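Side-chain contacts in 3-carboxy-cis,cis-muconate cycloisomerase (Pseudomonas putida, PDB 1RE5), which is a mostly helical enzyme of the fumarase/aspartase-like lyase superfamily, here assembled from four copies of the chain: residues Leu35-Ala40 / Ala52-Cys57; Leu132-Ser137 / Ser443-Phe448; Ala308-His313 / Leu317-Ala322. All coordinates share one frame; numbering follows the deposited sequence.

Contact 1 (Leu35-Ala40 / Ala52-Cys57)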
ATOM      1  N   LEU D  35       4.917 -36.861   9.477  1.00 34.73           N
ATOM      2  CA  LEU D  35       4.030 -36.996  10.645  1.00 34.48           C
ATOM      3  C   LEU D  35       3.919 -38.461  11.055  1.00 36.68           C
ATOM      4  O   LEU D  35       4.157 -38.815  12.211  1.00 37.28           O
ATOM      5  CB  LEU D  35       2.618 -36.474  10.326  1.00 31.53           C
ATOM      6  CG  LEU D  35       1.824 -35.696  11.396  1.00 30.17           C
ATOM      7  CD1 LEU D  35       0.358 -35.995  11.216  1.00 29.02           C
ATOM      8  CD2 LEU D  35       2.232 -36.071  12.801  1.00 28.11           C
ATOM      9  N   ALA D  36       3.541 -39.306  10.098  1.00 38.40           N
ATOM     10  CA  ALA D  36       3.398 -40.738  10.334  1.00 39.94           C
ATOM     11  C   ALA D  36       4.698 -41.308  10.922  1.00 42.15           C
ATOM     12  O   ALA D  36       4.697 -42.025  11.929  1.00 41.93           O
ATOM     13  CB  ALA D  36       3.054 -41.441   9.022  1.00 37.94           C
ATOM     14  N   ARG D  37       5.806 -40.962  10.279  1.00 44.26           N
ATOM     15  CA  ARG D  37       7.127 -41.402  10.691  1.00 45.77           C
ATOM     16  C   ARG D  37       7.391 -41.026  12.155  1.00 47.10           C
ATOM     17  O   ARG D  37       7.815 -41.860  12.960  1.00 47.98           O
ATOM     18  CB  ARG D  37       8.163 -40.741   9.786  1.00 46.46           C
ATOM     19  CG  ARG D  37       9.392 -41.563   9.478  1.00 49.12           C
ATOM     20  CD  ARG D  37      10.267 -40.797   8.495  1.00 51.99           C
ATOM     21  NE  ARG D  37       9.536 -40.460   7.274  1.00 55.03           N
ATOM     22  CZ  ARG D  37       9.709 -39.336   6.573  1.00 56.36           C
ATOM     23  NH1 ARG D  37      10.591 -38.421   6.968  1.00 55.44           N
ATOM     24  NH2 ARG D  37       8.999 -39.125   5.466  1.00 56.32           N
ATOM     25  N   ALA D  38       7.124 -39.773  12.502  1.00 47.47           N
ATOM     26  CA  ALA D  38       7.382 -39.295  13.857  1.00 48.32           C
ATOM     27  C   ALA D  38       6.465 -39.903  14.896  1.00 49.06           C
ATOM     28  O   ALA D  38       6.873 -40.130  16.032  1.00 51.03           O
ATOM     29  CB  ALA D  38       7.284 -37.766  13.910  1.00 47.69           C
ATOM     30  N   GLU D  39       5.222 -40.162  14.523  1.00 49.44           N
ATOM     31  CA  GLU D  39       4.283 -40.727  15.479  1.00 49.93           C
ATOM     32  C   GLU D  39       4.519 -42.226  15.654  1.00 51.13           C
ATOM     33  O   GLU D  39       4.233 -42.792  16.718  1.00 51.57           O
ATOM     34  CB  GLU D  39       2.846 -40.438  15.033  1.00 48.18           C
ATOM     35  CG  GLU D  39       2.557 -38.949  14.942  1.00 45.89           C
ATOM     36  CD  GLU D  39       1.112 -38.644  14.620  1.00 46.02           C
ATOM     37  OE1 GLU D  39       0.597 -39.176  13.608  1.00 46.49           O
ATOM     38  OE2 GLU D  39       0.494 -37.865  15.377  1.00 44.94           O
ATOM     39  N   ALA D  40       5.059 -42.863  14.614  1.00 51.01           N
ATOM     40  CA  ALA D  40       5.347 -44.290  14.675  1.00 50.75           C
ATOM     41  C   ALA D  40       6.408 -44.520  15.749  1.00 50.96           C
ATOM     42  O   ALA D  40       6.278 -45.407  16.588  1.00 50.86           O
ATOM     43  CB  ALA D  40       5.851 -44.782  13.331  1.00 50.33           C
ATOM     44  N   ALA D  52       3.084 -47.329   3.905  1.00 50.90           N
ATOM     45  CA  ALA D  52       1.936 -47.129   3.018  1.00 51.10           C
ATOM     46  C   ALA D  52       1.734 -45.647   2.709  1.00 50.86           C
ATOM     47  O   ALA D  52       1.560 -45.254   1.554  1.00 50.61           O
ATOM     48  CB  ALA D  52       0.675 -47.695   3.659  1.00 51.15           C
ATOM     49  N   ILE D  53       1.762 -44.839   3.763  1.00 50.26           N
ATOM     50  CA  ILE D  53       1.595 -43.400   3.657  1.00 49.57           C
ATOM     51  C   ILE D  53       2.676 -42.755   2.782  1.00 49.61           C
ATOM     52  O   ILE D  53       2.356 -42.055   1.819  1.00 49.63           O
ATOM     53  CB  ILE D  53       1.603 -42.767   5.061  1.00 49.38           C
ATOM     54  CG1 ILE D  53       0.346 -43.208   5.815  1.00 48.75           C
ATOM     55  CG2 ILE D  53       1.683 -41.249   4.962  1.00 49.63           C
ATOM     56  CD1 ILE D  53       0.328 -42.811   7.277  1.00 49.74           C
ATOM     57  N   GLU D  54       3.946 -42.994   3.102  1.00 49.11           N
ATOM     58  CA  GLU D  54       5.044 -42.418   2.324  1.00 49.32           C
ATOM     59  C   GLU D  54       4.920 -42.711   0.834  1.00 49.11           C
ATOM     60  O   GLU D  54       5.293 -41.889  -0.002  1.00 50.47           O
ATOM     61  CB  GLU D  54       6.389 -42.941   2.816  1.00 49.90           C
ATOM     62  CG  GLU D  54       6.694 -42.586   4.247  1.00 53.27           C
ATOM     63  CD  GLU D  54       8.078 -43.037   4.673  1.00 55.43           C
ATOM     64  OE1 GLU D  54       8.389 -44.240   4.516  1.00 56.87           O
ATOM     65  OE2 GLU D  54       8.854 -42.187   5.168  1.00 56.15           O
ATOM     66  N   ALA D  55       4.392 -43.884   0.504  1.00 48.11           N
ATOM     67  CA  ALA D  55       4.220 -44.287  -0.887  1.00 46.36           C
ATOM     68  C   ALA D  55       3.199 -43.413  -1.597  1.00 45.71           C
ATOM     69  O   ALA D  55       3.256 -43.239  -2.812  1.00 45.81           O
ATOM     70  CB  ALA D  55       3.780 -45.743  -0.949  1.00 45.75           C
ATOM     71  N   ALA D  56       2.257 -42.868  -0.835  1.00 45.30           N
ATOM     72  CA  ALA D  56       1.215 -42.026  -1.405  1.00 44.23           C
ATOM     73  C   ALA D  56       1.519 -40.526  -1.300  1.00 43.78           C
ATOM     74  O   ALA D  56       0.786 -39.702  -1.842  1.00 43.81           O
ATOM     75  CB  ALA D  56      -0.115 -42.340  -0.734  1.00 43.07           C
ATOM     76  N   CYS D  57       2.598 -40.173  -0.607  1.00 43.25           N
ATOM     77  CA  CYS D  57       2.971 -38.770  -0.450  1.00 43.02           C
ATOM     78  C   CYS D  57       3.833 -38.242  -1.604  1.00 42.44           C
ATOM     79  O   CYS D  57       4.945 -37.749  -1.401  1.00 41.98           O
ATOM     80  CB  CYS D  57       3.685 -38.561   0.890  1.00 42.99           C
ATOM     81  SG  CYS D  57       2.570 -38.637   2.325  1.00 45.39           S
TER

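Contact 2 (Leu132-Ser137 / Ser443-Phe448)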
ATOM      1  N   LEU D 132      25.396 -12.613  -7.523  1.00 26.22           N
ATOM      2  CA  LEU D 132      25.290 -11.220  -7.925  1.00 25.58           C
ATOM      3  C   LEU D 132      26.283 -10.315  -7.187  1.00 25.88           C
ATOM      4  O   LEU D 132      26.899  -9.444  -7.794  1.00 27.38           O
ATOM      5  CB  LEU D 132      23.857 -10.719  -7.696  1.00 25.12           C
ATOM      6  CG  LEU D 132      23.534  -9.256  -8.033  1.00 25.11           C
ATOM      7  CD1 LEU D 132      23.696  -8.976  -9.529  1.00 23.19           C
ATOM      8  CD2 LEU D 132      22.125  -8.967  -7.590  1.00 24.08           C
ATOM      9  N   ALA D 133      26.444 -10.517  -5.887  1.00 25.63           N
ATOM     10  CA  ALA D 133      27.376  -9.707  -5.113  1.00 26.24           C
ATOM     11  C   ALA D 133      28.810  -9.917  -5.598  1.00 26.84           C
ATOM     12  O   ALA D 133      29.604  -8.975  -5.633  1.00 26.27           O
ATOM     13  CB  ALA D 133      27.268 -10.050  -3.636  1.00 25.85           C
ATOM     14  N   ASP D 134      29.140 -11.152  -5.970  1.00 28.54           N
ATOM     15  CA  ASP D 134      30.478 -11.461  -6.462  1.00 30.12           C
ATOM     16  C   ASP D 134      30.779 -10.670  -7.724  1.00 30.17           C
ATOM     17  O   ASP D 134      31.749  -9.900  -7.777  1.00 28.41           O
ATOM     18  CB  ASP D 134      30.628 -12.958  -6.765  1.00 32.47           C
ATOM     19  CG  ASP D 134      31.023 -13.780  -5.533  1.00 35.63           C
ATOM     20  OD1 ASP D 134      31.821 -13.282  -4.704  1.00 36.08           O
ATOM     21  OD2 ASP D 134      30.550 -14.935  -5.405  1.00 36.63           O
ATOM     22  N   THR D 135      29.928 -10.845  -8.734  1.00 30.14           N
ATOM     23  CA  THR D 135      30.137 -10.164 -10.001  1.00 31.26           C
ATOM     24  C   THR D 135      30.083  -8.654  -9.855  1.00 30.63           C
ATOM     25  O   THR D 135      30.787  -7.929 -10.566  1.00 31.78           O
ATOM     26  CB  THR D 135      29.119 -10.613 -11.085  1.00 31.24           C
ATOM     27  OG1 THR D 135      28.214  -9.545 -11.366  1.00 32.53           O
ATOM     28  CG2 THR D 135      28.346 -11.824 -10.637  1.00 31.19           C
ATOM     29  N   LEU D 136      29.256  -8.180  -8.931  1.00 29.84           N
ATOM     30  CA  LEU D 136      29.125  -6.744  -8.699  1.00 29.37           C
ATOM     31  C   LEU D 136      30.407  -6.238  -8.063  1.00 28.82           C
ATOM     32  O   LEU D 136      30.840  -5.111  -8.303  1.00 26.65           O
ATOM     33  CB  LEU D 136      27.953  -6.483  -7.769  1.00 30.00           C
ATOM     34  CG  LEU D 136      27.002  -5.362  -8.132  1.00 28.89           C
ATOM     35  CD1 LEU D 136      26.657  -5.426  -9.599  1.00 28.73           C
ATOM     36  CD2 LEU D 136      25.755  -5.521  -7.272  1.00 30.81           C
ATOM     37  N   SER D 137      31.007  -7.101  -7.250  1.00 29.41           N
ATOM     38  CA  SER D 137      32.252  -6.804  -6.562  1.00 29.62           C
ATOM     39  C   SER D 137      33.396  -6.591  -7.557  1.00 28.80           C
ATOM     40  O   SER D 137      34.200  -5.676  -7.401  1.00 28.78           O
ATOM     41  CB  SER D 137      32.601  -7.956  -5.628  1.00 29.80           C
ATOM     42  OG  SER D 137      33.908  -7.787  -5.124  1.00 33.78           O
ATOM     43  N   SER D 443      35.760  -5.121   0.582  1.00 33.64           N
ATOM     44  CA  SER D 443      36.377  -5.718   1.759  1.00 35.85           C
ATOM     45  C   SER D 443      35.315  -6.442   2.592  1.00 36.49           C
ATOM     46  O   SER D 443      35.416  -7.634   2.864  1.00 36.65           O
ATOM     47  CB  SER D 443      37.032  -4.620   2.595  1.00 35.93           C
ATOM     48  OG  SER D 443      37.618  -5.161   3.756  1.00 40.70           O
ATOM     49  N   GLU D 444      34.289  -5.702   2.986  1.00 37.57           N
ATOM     50  CA  GLU D 444      33.201  -6.243   3.776  1.00 39.07           C
ATOM     51  C   GLU D 444      32.515  -7.425   3.079  1.00 38.34           C
ATOM     52  O   GLU D 444      32.046  -8.357   3.729  1.00 37.70           O
ATOM     53  CB  GLU D 444      32.200  -5.134   4.043  1.00 41.41           C
ATOM     54  CG  GLU D 444      31.466  -5.299   5.325  1.00 48.64           C
ATOM     55  CD  GLU D 444      30.582  -4.115   5.615  1.00 53.00           C
ATOM     56  OE1 GLU D 444      29.578  -3.918   4.877  1.00 56.02           O
ATOM     57  OE2 GLU D 444      30.903  -3.380   6.578  1.00 55.24           O
ATOM     58  N   HIS D 445      32.450  -7.372   1.755  1.00 38.40           N
ATOM     59  CA  HIS D 445      31.843  -8.443   0.975  1.00 38.46           C
ATOM     60  C   HIS D 445      32.661  -9.725   1.139  1.00 39.72           C
ATOM     61  O   HIS D 445      32.101 -10.813   1.225  1.00 39.64           O
ATOM     62  CB  HIS D 445      31.767  -8.046  -0.511  1.00 35.64           C
ATOM     63  CG  HIS D 445      31.563  -9.205  -1.439  1.00 32.57           C
ATOM     64  ND1 HIS D 445      30.405  -9.954  -1.460  1.00 32.78           N
ATOM     65  CD2 HIS D 445      32.387  -9.764  -2.357  1.00 31.64           C
ATOM     66  CE1 HIS D 445      30.527 -10.924  -2.350  1.00 31.42           C
ATOM     67  NE2 HIS D 445      31.720 -10.831  -2.907  1.00 30.49           N
ATOM     68  N   GLN D 446      33.984  -9.599   1.177  1.00 41.77           N
ATOM     69  CA  GLN D 446      34.830 -10.773   1.334  1.00 46.00           C
ATOM     70  C   GLN D 446      34.801 -11.266   2.776  1.00 48.16           C
ATOM     71  O   GLN D 446      34.927 -12.465   3.016  1.00 48.62           O
ATOM     72  CB  GLN D 446      36.265 -10.469   0.905  1.00 47.56           C
ATOM     73  CG  GLN D 446      36.353  -9.854  -0.486  1.00 51.32           C
ATOM     74  CD  GLN D 446      37.782  -9.642  -0.981  1.00 53.05           C
ATOM     75  OE1 GLN D 446      38.631  -9.059  -0.287  1.00 54.22           O
ATOM     76  NE2 GLN D 446      38.047 -10.101  -2.200  1.00 53.39           N
ATOM     77  N   ARG D 447      34.631 -10.345   3.729  1.00 50.80           N
ATOM     78  CA  ARG D 447      34.554 -10.692   5.156  1.00 53.49           C
ATOM     79  C   ARG D 447      33.332 -11.584   5.376  1.00 54.85           C
ATOM     80  O   ARG D 447      33.417 -12.632   6.007  1.00 54.50           O
ATOM     81  CB  ARG D 447      34.376  -9.439   6.034  1.00 55.36           C
ATOM     82  CG  ARG D 447      35.467  -8.369   5.950  1.00 59.38           C
ATOM     83  CD  ARG D 447      36.729  -8.760   6.709  1.00 61.30           C
ATOM     84  NE  ARG D 447      37.413  -9.883   6.079  1.00 63.87           N
ATOM     85  CZ  ARG D 447      37.991  -9.829   4.881  1.00 65.58           C
ATOM     86  NH1 ARG D 447      37.975  -8.704   4.173  1.00 65.55           N
ATOM     87  NH2 ARG D 447      38.586 -10.905   4.387  1.00 67.21           N
ATOM     88  N   PHE D 448      32.190 -11.139   4.855  1.00 57.81           N
ATOM     89  CA  PHE D 448      30.927 -11.867   4.989  1.00 59.19           C
ATOM     90  C   PHE D 448      31.083 -13.312   4.581  1.00 62.26           C
ATOM     91  O   PHE D 448      30.688 -14.212   5.321  1.00 62.74           O
ATOM     92  CB  PHE D 448      29.831 -11.244   4.120  1.00 55.43           C
ATOM     93  CG  PHE D 448      28.499 -11.934   4.251  1.00 51.48           C
ATOM     94  CD1 PHE D 448      27.639 -11.622   5.303  1.00 49.34           C
ATOM     95  CD2 PHE D 448      28.131 -12.938   3.364  1.00 49.00           C
ATOM     96  CE1 PHE D 448      26.439 -12.303   5.469  1.00 47.54           C
ATOM     97  CE2 PHE D 448      26.934 -13.623   3.525  1.00 47.98           C
ATOM     98  CZ  PHE D 448      26.087 -13.306   4.580  1.00 46.90           C
TER

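Contact 3 (Ala308-His313 / Leu317-Ala322)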
ATOM      1  N   ALA D 308      -2.575  -8.197   7.146  1.00 21.06           N
ATOM      2  CA  ALA D 308      -3.218  -9.429   7.585  1.00 20.32           C
ATOM      3  C   ALA D 308      -2.687  -9.978   8.904  1.00 20.90           C
ATOM      4  O   ALA D 308      -3.005 -11.105   9.272  1.00 21.91           O
ATOM      5  CB  ALA D 308      -3.098 -10.486   6.496  1.00 19.08           C
ATOM      6  N   MET D 309      -1.898  -9.190   9.627  1.00 20.82           N
ATOM      7  CA  MET D 309      -1.348  -9.657  10.896  1.00 19.90           C
ATOM      8  C   MET D 309      -2.292  -9.758  12.100  1.00 21.17           C
ATOM      9  O   MET D 309      -2.148 -10.668  12.928  1.00 22.18           O
ATOM     10  CB  MET D 309      -0.153  -8.804  11.294  1.00 19.25           C
ATOM     11  CG  MET D 309       1.113  -9.168  10.563  1.00 21.48           C
ATOM     12  SD  MET D 309       2.534  -8.308  11.244  1.00 22.84           S
ATOM     13  CE  MET D 309       2.916  -9.296  12.679  1.00 19.29           C
ATOM     14  N   PRO D 310      -3.265  -8.838  12.231  1.00 20.14           N
ATOM     15  CA  PRO D 310      -4.151  -8.956  13.398  1.00 19.82           C
ATOM     16  C   PRO D 310      -5.182 -10.085  13.281  1.00 19.54           C
ATOM     17  O   PRO D 310      -6.391  -9.854  13.340  1.00 18.24           O
ATOM     18  CB  PRO D 310      -4.783  -7.571  13.475  1.00 19.27           C
ATOM     19  CG  PRO D 310      -4.925  -7.219  12.026  1.00 18.70           C
ATOM     20  CD  PRO D 310      -3.597  -7.647  11.430  1.00 18.37           C
ATOM     21  N   GLN D 311      -4.686 -11.312  13.130  1.00 20.99           N
ATOM     22  CA  GLN D 311      -5.542 -12.489  12.980  1.00 22.91           C
ATOM     23  C   GLN D 311      -6.145 -12.896  14.322  1.00 24.05           C
ATOM     24  O   GLN D 311      -5.427 -13.102  15.305  1.00 24.52           O
ATOM     25  CB  GLN D 311      -4.737 -13.635  12.362  1.00 22.44           C
ATOM     26  CG  GLN D 311      -3.948 -13.201  11.133  1.00 22.22           C
ATOM     27  CD  GLN D 311      -3.491 -14.359  10.263  1.00 23.75           C
ATOM     28  OE1 GLN D 311      -3.339 -15.486  10.739  1.00 27.04           O
ATOM     29  NE2 GLN D 311      -3.251 -14.082   8.983  1.00 21.39           N
ATOM     30  N   GLU D 312      -7.470 -13.020  14.346  1.00 25.48           N
ATOM     31  CA  GLU D 312      -8.191 -13.326  15.578  1.00 26.79           C
ATOM     32  C   GLU D 312      -8.077 -14.712  16.179  1.00 26.27           C
ATOM     33  O   GLU D 312      -8.121 -15.732  15.477  1.00 27.24           O
ATOM     34  CB  GLU D 312      -9.679 -12.989  15.412  1.00 27.60           C
ATOM     35  CG  GLU D 312     -10.034 -12.476  14.031  1.00 32.16           C
ATOM     36  CD  GLU D 312     -10.294 -13.589  13.052  1.00 32.45           C
ATOM     37  OE1 GLU D 312     -10.426 -13.303  11.840  1.00 34.94           O
ATOM     38  OE2 GLU D 312     -10.383 -14.744  13.505  1.00 32.86           O
ATOM     39  N   HIS D 313      -7.924 -14.718  17.500  1.00 24.55           N
ATOM     40  CA  HIS D 313      -7.867 -15.933  18.283  1.00 23.55           C
ATOM     41  C   HIS D 313      -6.957 -17.054  17.787  1.00 24.45           C
ATOM     42  O   HIS D 313      -5.790 -16.821  17.450  1.00 25.01           O
ATOM     43  CB  HIS D 313      -9.288 -16.452  18.449  1.00 22.52           C
ATOM     44  CG  HIS D 313     -10.173 -15.522  19.217  1.00 21.91           C
ATOM     45  ND1 HIS D 313      -9.799 -14.970  20.426  1.00 22.71           N
ATOM     46  CD2 HIS D 313     -11.430 -15.086  18.977  1.00 22.17           C
ATOM     47  CE1 HIS D 313     -10.793 -14.239  20.900  1.00 22.51           C
ATOM     48  NE2 HIS D 313     -11.796 -14.294  20.040  1.00 24.30           N
ATOM     49  N   LEU D 317     -10.141 -16.184   9.711  1.00 24.49           N
ATOM     50  CA  LEU D 317     -10.630 -16.418   8.354  1.00 24.57           C
ATOM     51  C   LEU D 317     -10.569 -15.112   7.572  1.00 24.84           C
ATOM     52  O   LEU D 317     -10.891 -14.043   8.101  1.00 26.02           O
ATOM     53  CB  LEU D 317     -12.063 -16.981   8.367  1.00 24.97           C
ATOM     54  CG  LEU D 317     -13.295 -16.219   8.874  1.00 25.87           C
ATOM     55  CD1 LEU D 317     -12.885 -15.296   9.997  1.00 28.37           C
ATOM     56  CD2 LEU D 317     -13.926 -15.423   7.768  1.00 26.22           C
ATOM     57  N   GLY D 318     -10.137 -15.194   6.318  1.00 24.17           N
ATOM     58  CA  GLY D 318     -10.027 -14.002   5.499  1.00 23.24           C
ATOM     59  C   GLY D 318      -8.603 -13.482   5.532  1.00 23.69           C
ATOM     60  O   GLY D 318      -7.889 -13.533   4.524  1.00 24.64           O
ATOM     61  N   LEU D 319      -8.174 -12.990   6.693  1.00 23.08           N
ATOM     62  CA  LEU D 319      -6.817 -12.467   6.840  1.00 21.63           C
ATOM     63  C   LEU D 319      -5.784 -13.539   6.513  1.00 22.70           C
ATOM     64  O   LEU D 319      -4.805 -13.283   5.797  1.00 23.80           O
ATOM     65  CB  LEU D 319      -6.588 -11.940   8.261  1.00 19.87           C
ATOM     66  CG  LEU D 319      -7.529 -10.824   8.749  1.00 19.20           C
ATOM     67  CD1 LEU D 319      -6.880 -10.110   9.922  1.00 17.71           C
ATOM     68  CD2 LEU D 319      -7.807  -9.826   7.625  1.00 19.19           C
ATOM     69  N   TRP D 320      -6.001 -14.743   7.030  1.00 22.62           N
ATOM     70  CA  TRP D 320      -5.090 -15.844   6.764  1.00 21.56           C
ATOM     71  C   TRP D 320      -5.152 -16.227   5.290  1.00 20.77           C
ATOM     72  O   TRP D 320      -4.129 -16.501   4.673  1.00 20.33           O
ATOM     73  CB  TRP D 320      -5.458 -17.032   7.637  1.00 23.76           C
ATOM     74  CG  TRP D 320      -4.699 -18.291   7.339  1.00 26.10           C
ATOM     75  CD1 TRP D 320      -3.359 -18.407   7.084  1.00 25.62           C
ATOM     76  CD2 TRP D 320      -5.224 -19.630   7.357  1.00 26.10           C
ATOM     77  NE1 TRP D 320      -3.019 -19.733   6.946  1.00 26.93           N
ATOM     78  CE2 TRP D 320      -4.143 -20.506   7.110  1.00 27.01           C
ATOM     79  CE3 TRP D 320      -6.500 -20.171   7.560  1.00 25.47           C
ATOM     80  CZ2 TRP D 320      -4.302 -21.901   7.063  1.00 26.71           C
ATOM     81  CZ3 TRP D 320      -6.658 -21.553   7.512  1.00 25.75           C
ATOM     82  CH2 TRP D 320      -5.561 -22.401   7.266  1.00 25.97           C
ATOM     83  N   HIS D 321      -6.353 -16.239   4.720  1.00 20.60           N
ATOM     84  CA  HIS D 321      -6.512 -16.583   3.315  1.00 19.87           C
ATOM     85  C   HIS D 321      -5.745 -15.599   2.441  1.00 20.50           C
ATOM     86  O   HIS D 321      -5.201 -15.977   1.413  1.00 21.16           O
ATOM     87  CB  HIS D 321      -7.985 -16.566   2.924  1.00 21.33           C
ATOM     88  CG  HIS D 321      -8.805 -17.642   3.571  1.00 24.26           C
ATOM     89  ND1 HIS D 321      -9.051 -17.682   4.929  1.00 24.63           N
ATOM     90  CD2 HIS D 321      -9.461 -18.705   3.038  1.00 24.62           C
ATOM     91  CE1 HIS D 321      -9.826 -18.719   5.202  1.00 24.68           C
ATOM     92  NE2 HIS D 321     -10.092 -19.355   4.072  1.00 24.41           N
ATOM     93  N   ALA D 322      -5.696 -14.332   2.853  1.00 20.66           N
ATOM     94  CA  ALA D 322      -4.987 -13.300   2.096  1.00 19.76           C
ATOM     95  C   ALA D 322      -3.481 -13.568   1.918  1.00 20.93           C
ATOM     96  O   ALA D 322      -2.864 -13.046   0.994  1.00 22.79           O
ATOM     97  CB  ALA D 322      -5.185 -11.949   2.763  1.00 17.26           C
TER

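Contact 1 (Leu35-Ala40 / Ala52-Cys57)
Arg37 and Glu54 meet at a single carboxylate oxygen. Glu54 OE2 takes Arg37 NE at 2.8 Å and Arg37 NH2 at 3.1 Å, so one oxygen closes a fork of two N-H groups on the same side of the guanidinium. The two side chains cross at about a right angle, and their flat ends are turned 50° apart. OE2 therefore meets the guanidinium obliquely instead of forming a flat two-oxygen pair. Both bonds are bent and weak as hydrogen bonds, so attraction between the charges probably carries much of the salt bridge. Glu54 sends CG anti to its carbonyl carbon (chi1 -62°) and runs extended from there. Arg37 starts alongside the other helix and bends at chi3 (-57°), which brings NE and NH2 round to the acid. Next to this pair the contact is apolar: Ile53 CD1, at the end of the longer branch, touches the Ala36 CB at 3.5 Å. The small alanine lets the backbones come near here, with Ala36 CA and Ile53 CA 7.4 Å apart. Beyond the touching atoms, Ile53 also packs on Ile89, and Glu54 on Ala33, one turn before Arg37. Cys57 settles on Leu29 and Ala33, while its carbonyl oxygen accepts a hydrogen bond from Gln26. The contact thus joins helix 21-40 to helix 47-56, with helix 78-92 packing on Ile53 and Ala56, and helix 206-217 packed on Ala38 and Glu39.

Contact 2 (Leu132-Ser137 / Ser443-Phe448)
His445 points its imidazole at helix 106-142 and presents its NE2 edge to Asp134. The ring and the carboxylate stand almost perpendicular, their planes 81° apart, and the two side chains cross at about a right angle. NE2 donates to Asp134 OD1 over 3.0 Å, with an N-H...O angle of 146°. The acceptor lies close to the ring plane, as an in-plane N-H needs, but OD1 itself is approached from well above the carboxylate plane. With CG anti to the backbone N (chi1 162°), His445 extends straight across the gap between the helices. Three residues of helix 106-142 meet the ring, one at its edge and two from one side. The CB of Ala133 touches CE1 at 3.6 Å and lies nearly as close to ND1, while Ser137, one turn further on, brings its CB to within 3.7 Å of CD2. The Ala133 carbonyl oxygen lies over this same face, offset toward the rim; it already accepts the Ser137 backbone N at 2.8 Å. The bond to Asp134 restrains the rotation of the imidazole. The helix axes are 10.8 Å apart at their closest, and the ring bridges the gap to small residues. Leu132 and Leu136 turn instead to helices 319-347 and 162-187, placing this part of helix 106-142 within the bundle. The arrangement is a histidine-carboxylate hydrogen bond linking two roughly antiparallel helices, one of them near the C-terminus, laid along the long helical bundle characteristic of this lyase superfamily.

Contact 3 (Ala308-His313 / Leu317-Ala322)
Gln311 NE2 lies against the backbone of Leu319 and Trp320, 3.4 Å from Trp320 CA, and has two acceptors. It donates to Ala308 O at 3.0 Å with an N-H...O angle of 138° and, weakly, to OE2 of Glu323 farther along the helix. The amide thereby spans the bend between helix 286-307 and helix 319-347. An extended chain beyond CG carries it there, sliding past Leu319 in the opposite direction. Pro310 sits at the centre of an inverse gamma turn, closed by Gln311 N to Met309 O. Leu319 packs against the bend: its CB faces the Ala308 CB at 4.2 Å, and its CD1 lies 3.5 Å from Pro310 O and 4.1 Å from Pro310 CG, the two side chains at about a right angle. At the far end, Glu312 OE1 comes within 3.7 Å of Leu317 CD1, but its polar partner is the Ser316 hydroxyl. Lys249 of a second subunit binds the carbonyl oxygens of Gln311 and His313. Leu319 also packs on Thr296 of a third subunit, one of the residues lining a 2,3-dihydroxy-1,4-dithiobutane pocket in this structure. The bend thus connects two long helices at a place where three subunits meet, with Trp320 reaching to helix 106-142 and Met309 resting on helix 231-257.

In the fold
The contacts are spread along an elongated, mainly helical chain. Contact 1, from early in the chain, lies at its periphery, about 36 Å from the chain centre; contacts 2 and 3 fall on opposite sides of that centre, their own centres about 40 Å apart. Contact 1 is complete before contact 2 opens, whereas contact 3 forms within the long span between the two halves of contact 2. Helix 106-142 carries part of contact 2 and touches Trp320 of contact 3; helix 319-347 carries part of contact 3 and packs on Leu132 and Leu136. No other chain touches contact 1, a second subunit reaches contact 2 at Glu444, and two other subunits pack on contact 3.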